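Local coordinates for SAM-dependent methyltransferase (PDB 3GGD), which binds S-adenosyl-L-homocysteine and probably transfers methyl groups from S-adenosylmethionine to a substrate not yet identified, at residues Trp23-Thr26 against Ser30-Val33; Phe73-Phe78 against Ala101-Arg106; Glu140-Leu145 against Gly197-Glu202. All blocks are in the same frame, centred on the assembly; numbering follows the deposited sequence.

Contact 1: residues Trp23-Thr26 against Ser30-Val33; sequences WNKT and STPV. With SAH (S-adenosyl-L-homocysteine), chain E.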
loop_
_atom_site.group_PDB
_atom_site.type_symbol
_atom_site.label_atom_id
_atom_site.label_comp_id
_atom_site.label_asym_id
_atom_site.label_seq_id
_atom_site.Cartn_x
_atom_site.Cartn_y
_atom_site.Cartn_z
ATOM N N TRP A 23 8.364 -3.497 11.109
ATOM C CA TRP A 23 7.604 -4.740 11.167
ATOM C C TRP A 23 8.182 -5.687 12.173
ATOM O O TRP A 23 7.444 -6.364 12.880
ATOM C CB TRP A 23 7.498 -5.389 9.797
ATOM C CG TRP A 23 6.419 -4.819 8.926
ATOM C CD1 TRP A 23 6.579 -4.204 7.706
ATOM C CD2 TRP A 23 5.001 -4.838 9.175
ATOM N NE1 TRP A 23 5.365 -3.863 7.192
ATOM C CE2 TRP A 23 4.378 -4.227 8.076
ATOM C CE3 TRP A 23 4.204 -5.325 10.222
ATOM C CZ2 TRP A 23 2.997 -4.111 7.970
ATOM C CZ3 TRP A 23 2.815 -5.179 10.139
ATOM C CH2 TRP A 23 2.225 -4.587 9.023
ATOM N N ASN A 24 9.498 -5.718 12.300
ATOM C CA ASN A 24 10.068 -6.580 13.331
ATOM C C ASN A 24 9.683 -6.098 14.757
ATOM O O ASN A 24 9.403 -6.906 15.658
ATOM C CB ASN A 24 11.569 -6.695 13.218
ATOM C CG ASN A 24 12.114 -7.864 14.051
ATOM O OD1 ASN A 24 12.762 -7.650 15.055
ATOM N ND2 ASN A 24 11.789 -9.088 13.665
ATOM N N LYS A 25 9.673 -4.787 14.955
ATOM C CA LYS A 25 9.234 -4.235 16.228
ATOM C C LYS A 25 7.775 -4.599 16.475
ATOM O O LYS A 25 7.396 -4.975 17.593
ATOM C CB LYS A 25 9.400 -2.718 16.261
ATOM C CG LYS A 25 8.775 -2.118 17.494
ATOM C CD LYS A 25 8.538 -0.682 17.408
ATOM C CE LYS A 25 7.453 -0.290 16.461
ATOM N NZ LYS A 25 7.787 1.164 16.203
ATOM N N THR A 26 6.956 -4.485 15.428
ATOM C CA THR A 26 5.544 -4.866 15.497
ATOM C C THR A 26 5.347 -6.345 15.830
ATOM O O THR A 26 4.558 -6.682 16.729
ATOM C CB THR A 26 4.857 -4.458 14.202
ATOM O OG1 THR A 26 5.057 -3.050 14.033
ATOM C CG2 THR A 26 3.374 -4.817 14.208
ATOM N N SER A 30 3.942 -6.837 19.364
ATOM C CA SER A 30 2.511 -6.814 19.143
ATOM C C SER A 30 1.906 -5.404 19.329
ATOM O O SER A 30 0.913 -5.233 20.022
ATOM C CB SER A 30 1.808 -7.838 20.066
ATOM O OG SER A 30 2.264 -9.148 19.764
ATOM N N THR A 31 2.465 -4.413 18.644
ATOM C CA THR A 31 1.999 -3.068 18.777
ATOM C C THR A 31 0.988 -2.787 17.627
ATOM O O THR A 31 0.938 -3.517 16.644
ATOM C CB THR A 31 3.204 -2.099 18.781
ATOM O OG1 THR A 31 4.084 -2.433 17.712
ATOM C CG2 THR A 31 4.015 -2.192 20.063
ATOM N N PRO A 32 0.151 -1.743 17.787
ATOM C CA PRO A 32 -0.883 -1.410 16.821
ATOM C C PRO A 32 -0.323 -0.954 15.496
ATOM O O PRO A 32 0.769 -0.388 15.444
ATOM C CB PRO A 32 -1.656 -0.274 17.482
ATOM C CG PRO A 32 -1.227 -0.239 18.865
ATOM C CD PRO A 32 0.135 -0.845 18.949
ATOM N N VAL A 33 -1.089 -1.206 14.432
ATOM C CA VAL A 33 -0.667 -0.915 13.066
ATOM C C VAL A 33 -1.685 0.060 12.496
ATOM O O VAL A 33 -2.844 -0.276 12.245
ATOM C CB VAL A 33 -0.554 -2.223 12.237
ATOM C CG1 VAL A 33 -0.219 -1.926 10.769
ATOM C CG2 VAL A 33 0.479 -3.178 12.895
HETATM N N SAH E . -1.098 -2.900 1.873
HETATM C CA SAH E . -0.964 -3.188 3.325
HETATM C CB SAH E . 0.231 -2.472 3.990
HETATM C CG SAH E . 0.342 -0.940 3.891
HETATM S SD SAH E . 1.743 -0.272 4.807
HETATM C C SAH E . -2.238 -2.851 4.085
HETATM O O SAH E . -2.463 -3.380 5.204
HETATM O OXT SAH E . -3.043 -2.042 3.625
HETATM C "C5'" SAH E . 2.952 -0.143 3.520
HETATM C "C4'" SAH E . 3.621 -1.508 3.184
HETATM O "O4'" SAH E . 4.571 -1.332 2.106
HETATM C "C3'" SAH E . 4.433 -2.174 4.310
HETATM O "O3'" SAH E . 4.038 -3.515 4.545
HETATM C "C2'" SAH E . 5.870 -2.159 3.803
HETATM O "O2'" SAH E . 6.742 -3.174 4.342
HETATM C "C1'" SAH E . 5.675 -2.205 2.299
HETATM N N9 SAH E . 6.843 -1.751 1.535
HETATM C C8 SAH E . 7.594 -0.657 1.837
HETATM N N7 SAH E . 8.567 -0.502 0.924
HETATM C C5 SAH E . 8.434 -1.529 0.031
HETATM C C6 SAH E . 9.188 -1.971 -1.137
HETATM N N6 SAH E . 10.268 -1.225 -1.467
HETATM N N1 SAH E . 8.817 -3.076 -1.800
HETATM C C2 SAH E . 7.731 -3.801 -1.382
HETATM N N3 SAH E . 7.026 -3.444 -0.309
HETATM C C4 SAH E . 7.335 -2.364 0.434
HETATM O O HOH W 1 3.488 -1.179 15.604
#

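Contact 2: residues Phe73-Phe78 against Ala101-Arg106; sequences FLSQFF and ANISYR. With SO4 (sulfate ion), chain H; EDO (1,2-ethanediol), chain S.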
loop_
_atom_site.group_PDB
_atom_site.type_symbol
_atom_site.label_atom_id
_atom_site.label_comp_id
_atom_site.label_asym_id
_atom_site.label_seq_id
_atom_site.Cartn_x
_atom_site.Cartn_y
_atom_site.Cartn_z
ATOM N N PHE A 73 -8.790 -11.716 2.621
ATOM C CA PHE A 73 -10.066 -11.469 1.999
ATOM C C PHE A 73 -9.983 -11.658 0.462
ATOM O O PHE A 73 -10.810 -12.332 -0.151
ATOM C CB PHE A 73 -10.588 -10.083 2.421
ATOM C CG PHE A 73 -11.806 -9.624 1.668
ATOM C CD1 PHE A 73 -11.680 -9.067 0.383
ATOM C CD2 PHE A 73 -13.064 -9.742 2.217
ATOM C CE1 PHE A 73 -12.794 -8.636 -0.316
ATOM C CE2 PHE A 73 -14.181 -9.299 1.512
ATOM C CZ PHE A 73 -14.037 -8.753 0.257
ATOM N N LEU A 74 -8.988 -11.056 -0.164
ATOM C CA LEU A 74 -8.825 -11.211 -1.600
ATOM C C LEU A 74 -8.807 -12.694 -1.995
ATOM O O LEU A 74 -9.378 -13.091 -3.006
ATOM C CB LEU A 74 -7.525 -10.522 -2.068
ATOM C CG LEU A 74 -7.567 -8.992 -2.029
ATOM C CD1 LEU A 74 -6.175 -8.407 -2.354
ATOM C CD2 LEU A 74 -8.672 -8.410 -2.986
ATOM N N SER A 75 -8.180 -13.525 -1.159
ATOM C CA SER A 75 -8.010 -14.937 -1.493
ATOM C C SER A 75 -9.334 -15.661 -1.451
ATOM O O SER A 75 -9.466 -16.731 -2.015
ATOM C CB SER A 75 -7.015 -15.613 -0.543
ATOM O OG SER A 75 -7.608 -15.950 0.700
ATOM N N GLN A 76 -10.314 -15.110 -0.750
ATOM C CA GLN A 76 -11.657 -15.741 -0.684
ATOM C C GLN A 76 -12.431 -15.477 -1.993
ATOM O O GLN A 76 -13.321 -16.202 -2.356
ATOM C CB GLN A 76 -12.389 -15.269 0.583
ATOM C CG GLN A 76 -11.726 -15.882 1.847
ATOM C CD GLN A 76 -11.850 -15.048 3.158
ATOM O OE1 GLN A 76 -12.013 -13.813 3.128
ATOM N NE2 GLN A 76 -11.736 -15.736 4.324
ATOM N N PHE A 77 -12.003 -14.472 -2.751
ATOM C CA PHE A 77 -12.701 -14.077 -3.980
ATOM C C PHE A 77 -11.938 -14.423 -5.262
ATOM O O PHE A 77 -12.542 -14.590 -6.286
ATOM C CB PHE A 77 -12.977 -12.539 -3.959
ATOM C CG PHE A 77 -14.092 -12.147 -3.020
ATOM C CD1 PHE A 77 -13.860 -12.030 -1.658
ATOM C CD2 PHE A 77 -15.390 -11.952 -3.502
ATOM C CE1 PHE A 77 -14.896 -11.705 -0.786
ATOM C CE2 PHE A 77 -16.412 -11.641 -2.649
ATOM C CZ PHE A 77 -16.184 -11.519 -1.288
ATOM N N PHE A 78 -10.612 -14.467 -5.220
ATOM C CA PHE A 78 -9.807 -14.742 -6.417
ATOM C C PHE A 78 -9.149 -16.105 -6.311
ATOM O O PHE A 78 -8.722 -16.495 -5.224
ATOM C CB PHE A 78 -8.725 -13.687 -6.593
ATOM C CG PHE A 78 -9.244 -12.365 -7.019
ATOM C CD1 PHE A 78 -9.724 -11.453 -6.081
ATOM C CD2 PHE A 78 -9.276 -12.025 -8.351
ATOM C CE1 PHE A 78 -10.217 -10.226 -6.456
ATOM C CE2 PHE A 78 -9.774 -10.771 -8.761
ATOM C CZ PHE A 78 -10.258 -9.875 -7.796
ATOM N N ALA A 101 -4.783 -21.788 1.355
ATOM C CA ALA A 101 -4.254 -22.702 0.334
ATOM C C ALA A 101 -3.892 -21.956 -0.939
ATOM O O ALA A 101 -2.944 -22.323 -1.589
ATOM C CB ALA A 101 -5.276 -23.839 0.018
ATOM N N ASN A 102 -4.626 -20.894 -1.280
ATOM C CA ASN A 102 -4.388 -20.165 -2.526
ATOM C C ASN A 102 -3.682 -18.836 -2.362
ATOM O O ASN A 102 -3.764 -17.952 -3.217
ATOM C CB ASN A 102 -5.701 -19.976 -3.302
ATOM C CG ASN A 102 -6.676 -19.092 -2.581
ATOM O OD1 ASN A 102 -6.706 -19.088 -1.367
ATOM N ND2 ASN A 102 -7.466 -18.332 -3.326
ATOM N N ILE A 103 -2.995 -18.676 -1.243
ATOM C CA ILE A 103 -2.122 -17.528 -1.064
ATOM C C ILE A 103 -0.655 -17.973 -0.977
ATOM O O ILE A 103 -0.346 -18.904 -0.251
ATOM C CB ILE A 103 -2.367 -16.767 0.257
ATOM C CG1 ILE A 103 -3.761 -16.121 0.293
ATOM C CG2 ILE A 103 -1.294 -15.660 0.430
ATOM C CD1 ILE A 103 -4.166 -15.522 1.706
ATOM N N SER A 104 0.214 -17.311 -1.725
ATOM C CA SER A 104 1.651 -17.441 -1.545
ATOM C C SER A 104 2.178 -16.084 -1.095
ATOM O O SER A 104 1.800 -15.053 -1.641
ATOM C CB SER A 104 2.340 -17.855 -2.832
ATOM O OG SER A 104 1.854 -19.106 -3.272
ATOM N N TYR A 105 2.989 -16.077 -0.050
ATOM C CA TYR A 105 3.657 -14.853 0.397
ATOM C C TYR A 105 5.092 -14.931 -0.072
ATOM O O TYR A 105 5.738 -15.941 0.126
ATOM C CB TYR A 105 3.619 -14.686 1.902
ATOM C CG TYR A 105 2.235 -14.330 2.406
ATOM C CD1 TYR A 105 1.683 -13.091 2.123
ATOM C CD2 TYR A 105 1.504 -15.222 3.161
ATOM C CE1 TYR A 105 0.415 -12.751 2.569
ATOM C CE2 TYR A 105 0.231 -14.889 3.638
ATOM C CZ TYR A 105 -0.302 -13.664 3.330
ATOM O OH TYR A 105 -1.530 -13.341 3.777
ATOM N N ARG A 106 5.606 -13.858 -0.644
ATOM C CA ARG A 106 6.953 -13.876 -1.174
ATOM C C ARG A 106 7.635 -12.518 -0.986
ATOM O O ARG A 106 7.003 -11.462 -1.137
ATOM C CB ARG A 106 6.875 -14.264 -2.642
ATOM C CG ARG A 106 8.157 -14.164 -3.377
ATOM C CD ARG A 106 8.069 -15.059 -4.606
ATOM N NE ARG A 106 9.243 -14.932 -5.469
ATOM C CZ ARG A 106 9.418 -15.630 -6.580
ATOM N NH1 ARG A 106 8.495 -16.508 -6.951
ATOM N NH2 ARG A 106 10.503 -15.426 -7.326
HETATM S S SO4 H . 5.275 -17.423 -6.507
HETATM O O1 SO4 H . 4.088 -18.071 -7.082
HETATM O O2 SO4 H . 5.040 -16.857 -5.181
HETATM O O3 SO4 H . 5.695 -16.381 -7.432
HETATM O O4 SO4 H . 6.350 -18.405 -6.363
HETATM C C1 EDO S . 12.005 -12.179 -6.916
HETATM O O1 EDO S . 13.100 -13.071 -7.068
HETATM C C2 EDO S . 11.979 -11.790 -5.432
HETATM O O2 EDO S . 10.934 -12.526 -4.778
HETATM O O HOH W 2 -9.008 -18.412 0.546
#

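Contact 3: residues Glu140-Leu145 against Gly197-Glu202; sequences EKRELL and GIFTAE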
loop_
_atom_site.group_PDB
_atom_site.type_symbol
_atom_site.label_atom_id
_atom_site.label_comp_id
_atom_site.label_asym_id
_atom_site.label_seq_id
_atom_site.Cartn_x
_atom_site.Cartn_y
_atom_site.Cartn_z
ATOM N N GLU A 140 12.215 10.678 -4.899
ATOM C CA GLU A 140 13.335 10.318 -5.757
ATOM C C GLU A 140 13.489 8.797 -6.014
ATOM O O GLU A 140 14.270 8.403 -6.855
ATOM C CB GLU A 140 14.646 10.907 -5.229
ATOM C CG GLU A 140 15.104 10.297 -3.899
ATOM C CD GLU A 140 14.482 10.924 -2.605
ATOM O OE1 GLU A 140 13.445 11.695 -2.624
ATOM O OE2 GLU A 140 15.104 10.605 -1.549
ATOM N N LYS A 141 12.728 7.957 -5.315
ATOM C CA LYS A 141 12.768 6.528 -5.522
ATOM C C LYS A 141 11.516 5.994 -6.184
ATOM O O LYS A 141 11.431 4.797 -6.473
ATOM C CB LYS A 141 13.001 5.838 -4.179
ATOM C CG LYS A 141 14.447 6.099 -3.711
ATOM C CD LYS A 141 14.569 5.884 -2.243
ATOM C CE LYS A 141 16.051 6.117 -1.709
ATOM N NZ LYS A 141 15.998 6.216 -0.175
ATOM N N ARG A 142 10.550 6.869 -6.434
ATOM C CA ARG A 142 9.252 6.435 -6.947
ATOM C C ARG A 142 9.290 5.825 -8.347
ATOM O O ARG A 142 8.506 4.935 -8.632
ATOM C CB ARG A 142 8.223 7.569 -6.903
ATOM C CG ARG A 142 7.745 7.852 -5.482
ATOM C CD ARG A 142 6.778 9.028 -5.425
ATOM N NE ARG A 142 6.242 9.217 -4.064
ATOM C CZ ARG A 142 5.178 9.973 -3.772
ATOM N NH1 ARG A 142 4.525 10.616 -4.739
ATOM N NH2 ARG A 142 4.764 10.073 -2.510
ATOM N N GLU A 143 10.191 6.296 -9.191
ATOM C CA GLU A 143 10.279 5.780 -10.546
ATOM C C GLU A 143 10.648 4.287 -10.531
ATOM O O GLU A 143 10.167 3.549 -11.355
ATOM C CB GLU A 143 11.263 6.627 -11.385
ATOM C CG GLU A 143 11.754 5.974 -12.710
ATOM C CD GLU A 143 10.661 5.745 -13.816
ATOM O OE1 GLU A 143 9.526 6.289 -13.734
ATOM O OE2 GLU A 143 10.977 5.016 -14.797
ATOM N N LEU A 144 11.474 3.859 -9.576
ATOM C CA LEU A 144 11.873 2.465 -9.442
ATOM C C LEU A 144 10.647 1.608 -9.149
ATOM O O LEU A 144 10.454 0.537 -9.748
ATOM C CB LEU A 144 12.941 2.321 -8.345
ATOM C CG LEU A 144 14.330 2.918 -8.639
ATOM C CD1 LEU A 144 15.190 3.026 -7.362
ATOM C CD2 LEU A 144 15.093 2.109 -9.725
ATOM N N LEU A 145 9.779 2.088 -8.256
ATOM C CA LEU A 145 8.590 1.323 -7.941
ATOM C C LEU A 145 7.667 1.277 -9.199
ATOM O O LEU A 145 7.070 0.232 -9.523
ATOM C CB LEU A 145 7.860 1.919 -6.725
ATOM C CG LEU A 145 6.572 1.210 -6.266
ATOM C CD1 LEU A 145 6.780 -0.274 -6.044
ATOM C CD2 LEU A 145 5.964 1.891 -4.994
ATOM N N GLY A 197 3.122 10.473 2.832
ATOM C CA GLY A 197 3.249 11.447 1.760
ATOM C C GLY A 197 1.964 11.550 0.966
ATOM O O GLY A 197 0.882 11.188 1.454
ATOM N N ILE A 198 2.107 12.025 -0.277
ATOM C CA ILE A 198 0.983 12.382 -1.173
ATOM C C ILE A 198 1.117 11.696 -2.548
ATOM O O ILE A 198 2.179 11.787 -3.147
ATOM C CB ILE A 198 0.993 13.928 -1.407
ATOM C CG1 ILE A 198 0.931 14.702 -0.072
ATOM C CG2 ILE A 198 -0.159 14.379 -2.336
ATOM C CD1 ILE A 198 1.478 16.150 -0.158
ATOM N N PHE A 199 0.060 11.041 -3.053
ATOM C CA PHE A 199 0.059 10.484 -4.397
ATOM C C PHE A 199 -1.197 10.997 -5.115
ATOM O O PHE A 199 -2.303 10.936 -4.564
ATOM C CB PHE A 199 0.106 8.955 -4.360
ATOM C CG PHE A 199 0.463 8.336 -5.670
ATOM C CD1 PHE A 199 -0.527 8.012 -6.585
ATOM C CD2 PHE A 199 1.777 8.108 -5.998
ATOM C CE1 PHE A 199 -0.210 7.457 -7.792
ATOM C CE2 PHE A 199 2.126 7.556 -7.225
ATOM C CZ PHE A 199 1.130 7.212 -8.115
ATOM N N THR A 200 -1.025 11.507 -6.329
ATOM C CA THR A 200 -2.092 12.172 -7.068
ATOM C C THR A 200 -2.304 11.647 -8.495
ATOM O O THR A 200 -1.499 10.846 -9.032
ATOM C CB THR A 200 -1.742 13.656 -7.222
ATOM O OG1 THR A 200 -0.667 13.769 -8.153
ATOM C CG2 THR A 200 -1.306 14.311 -5.881
ATOM N N ALA A 201 -3.359 12.145 -9.136
ATOM C CA ALA A 201 -3.637 11.853 -10.535
ATOM C C ALA A 201 -2.431 12.278 -11.352
ATOM O O ALA A 201 -2.076 11.635 -12.341
ATOM C CB ALA A 201 -4.906 12.622 -11.033
ATOM N N GLU A 202 -1.797 13.376 -10.973
ATOM C CA GLU A 202 -0.635 13.847 -11.728
ATOM C C GLU A 202 0.545 12.878 -11.568
ATOM O O GLU A 202 1.361 12.771 -12.469
ATOM C CB GLU A 202 -0.223 15.268 -11.343
ATOM C CG GLU A 202 -1.233 16.348 -11.751
ATOM C CD GLU A 202 -2.581 16.279 -10.948
ATOM O OE1 GLU A 202 -2.625 15.770 -9.773
ATOM O OE2 GLU A 202 -3.611 16.723 -11.526
#

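Contact 1: residues Trp23-Thr26 against Ser30-Val33
Trp23 meets Val33 through the far corner of its indole: CH2 lies 4.0 Å from Val33 CG1, the two side chains crossing at about a right angle. Trp23 leaves its backbone heading away from residues 30-33, and the end of the ring comes back to them. With CG anti to the carbonyl carbon (chi1 -82°), the indole carries its N-H to the bound S-adenosyl-L-homocysteine, where NE1 donates to the ribose O3' at 3.0 Å and weakly to O2'. The ring meets the sugar edge-on, near its own plane, so one N-H serves both hydroxyls of the diol. An alanine here would probably leave the ribose O3' without this donor and open a gap between Val33 and the bound ligand. Lys25 CE passes near Thr31 OG1, while its NZ bonds to Leu188 O and His192 NE2. Thr26 is the main contributor from the helix. Its CG2, anti to the backbone N, packs 3.6 Å from Val33 CG2, while its OG1 turns back to Tyr22 O within the helix. A water bridges the two threonines, donating to Thr26 OG1 at 2.9 Å and to Pro32 O at 2.8 Å, and lies 2.5 Å from Thr31 OG1. At the turn itself, Ser30 leaves the helix with positive phi, and its N makes a weak bond to Thr26 O at 2.7 Å (N-H...O 126°). The contact is thus the loop after helix 15-29 folding back over the helix's C-terminal part. Helix 88-97 covers Trp23 through Ser89, Ala90 and Ile93, Asp85 at the end of strand 81-85 lies close to the indole, and helix 184-190 touches Thr31 and Pro32 through Leu188.

Contact 2: residues Phe73-Phe78 against Ala101-Arg106
A side-chain amide bonded to a backbone carbonyl of residues 73-78, beside a small apolar touch, joins helix 69-77 to the start of edge strand 103-107 in the Rossmann-like methyltransferase domain. Asn102 ND2 donates to Ser75 O at 2.9 Å, nearly straight (174°), on a lone pair in the carbonyl plane. That oxygen also lies within 3° of the amide plane of Asn102, though the amide and peptide planes stand nearly perpendicular about the bond. Chi1 of 66° sets CG between the backbone N and carbonyl carbon of Asn102, turning the amide toward the helix. ND2 is held again by Pro79 O, which probably helps fix the amide's rotation. On its other branch, OD1 accepts at 3.1 Å from a water that also donates to Ser75 OG at 2.8 Å; this hydroxyl has a further partner in Lys72 O. Ser75 CB presses against the flank of Ile103, 3.4 Å from CG1, tighter than usual for two carbons, and CD1 lies alongside at 3.6 Å. Strand 103-107 pairs in parallel with strand 81-85 through backbone bonds of Ser104 to Val81 and Gly83, while Leu74 and Phe78 reach Leu60 on strand 60-63 and Phe73 packs against helix 43-50.

Contact 3: residues Glu140-Leu145 against Gly197-Glu202
Ile198 O is gripped by two nitrogens of one guanidinium: Arg142 NH1 donates at 3.1 Å and Arg142 NH2 at 3.2 Å, an end-on fork onto a single carbonyl oxygen. This joins the first turn of helix 142-153, in the Rossmann-like fold, to the loop leading into helix 201-207. The oxygen lies only 5° out of the guanidinium plane, yet both donors reach it from the same face of the carbonyl: NH1 is tilted modestly from the carbonyl plane, whereas NH2 stands well above it. Arg142 has CG anti to its carbonyl carbon and a chain extended from CG to NE, which carries the charge across to the loop. NE donates to Ile137 O and NH2 weakly to His135 O, so backbone oxygens of Ile198, Ile137 and, weakly, His135 hold the buried head, and Asp203 adds a long, weak ion pair that may partly offset its charge. Phe199 runs past the arginine in the opposite direction, packing on Phe134, on Leu161 of strand 158-164 and on Phe238 of strand 237-244. Its ring and the guanidinium are inclined by 45°, and their closest approach is Phe199 CD2 to Arg142 NH1 at 3.9 Å.

How the contacts relate
Along the chain the three contacts follow one another, each closing before the next opens, and none touches another. Their centres lie about 23 Å (contacts 1 and 2), 26 Å (contacts 1 and 3) and 27 Å (contacts 2 and 3) apart, contacts 2 and 3 on opposite sides of the chain's centre. Contacts 2 and 3 both belong to the framework of the mixed seven-stranded sheet: contact 2 at its outermost strand 103-107, contact 3 near strands 158-164 and 237-244. Contact 1 lies in the N-terminal helix and the loop after it, and it alone touches the bound S-adenosyl-L-homocysteine. The N-terminal part thus helps to enclose a ligand held also by Asp85, Asp109, Gly110 and Arg131.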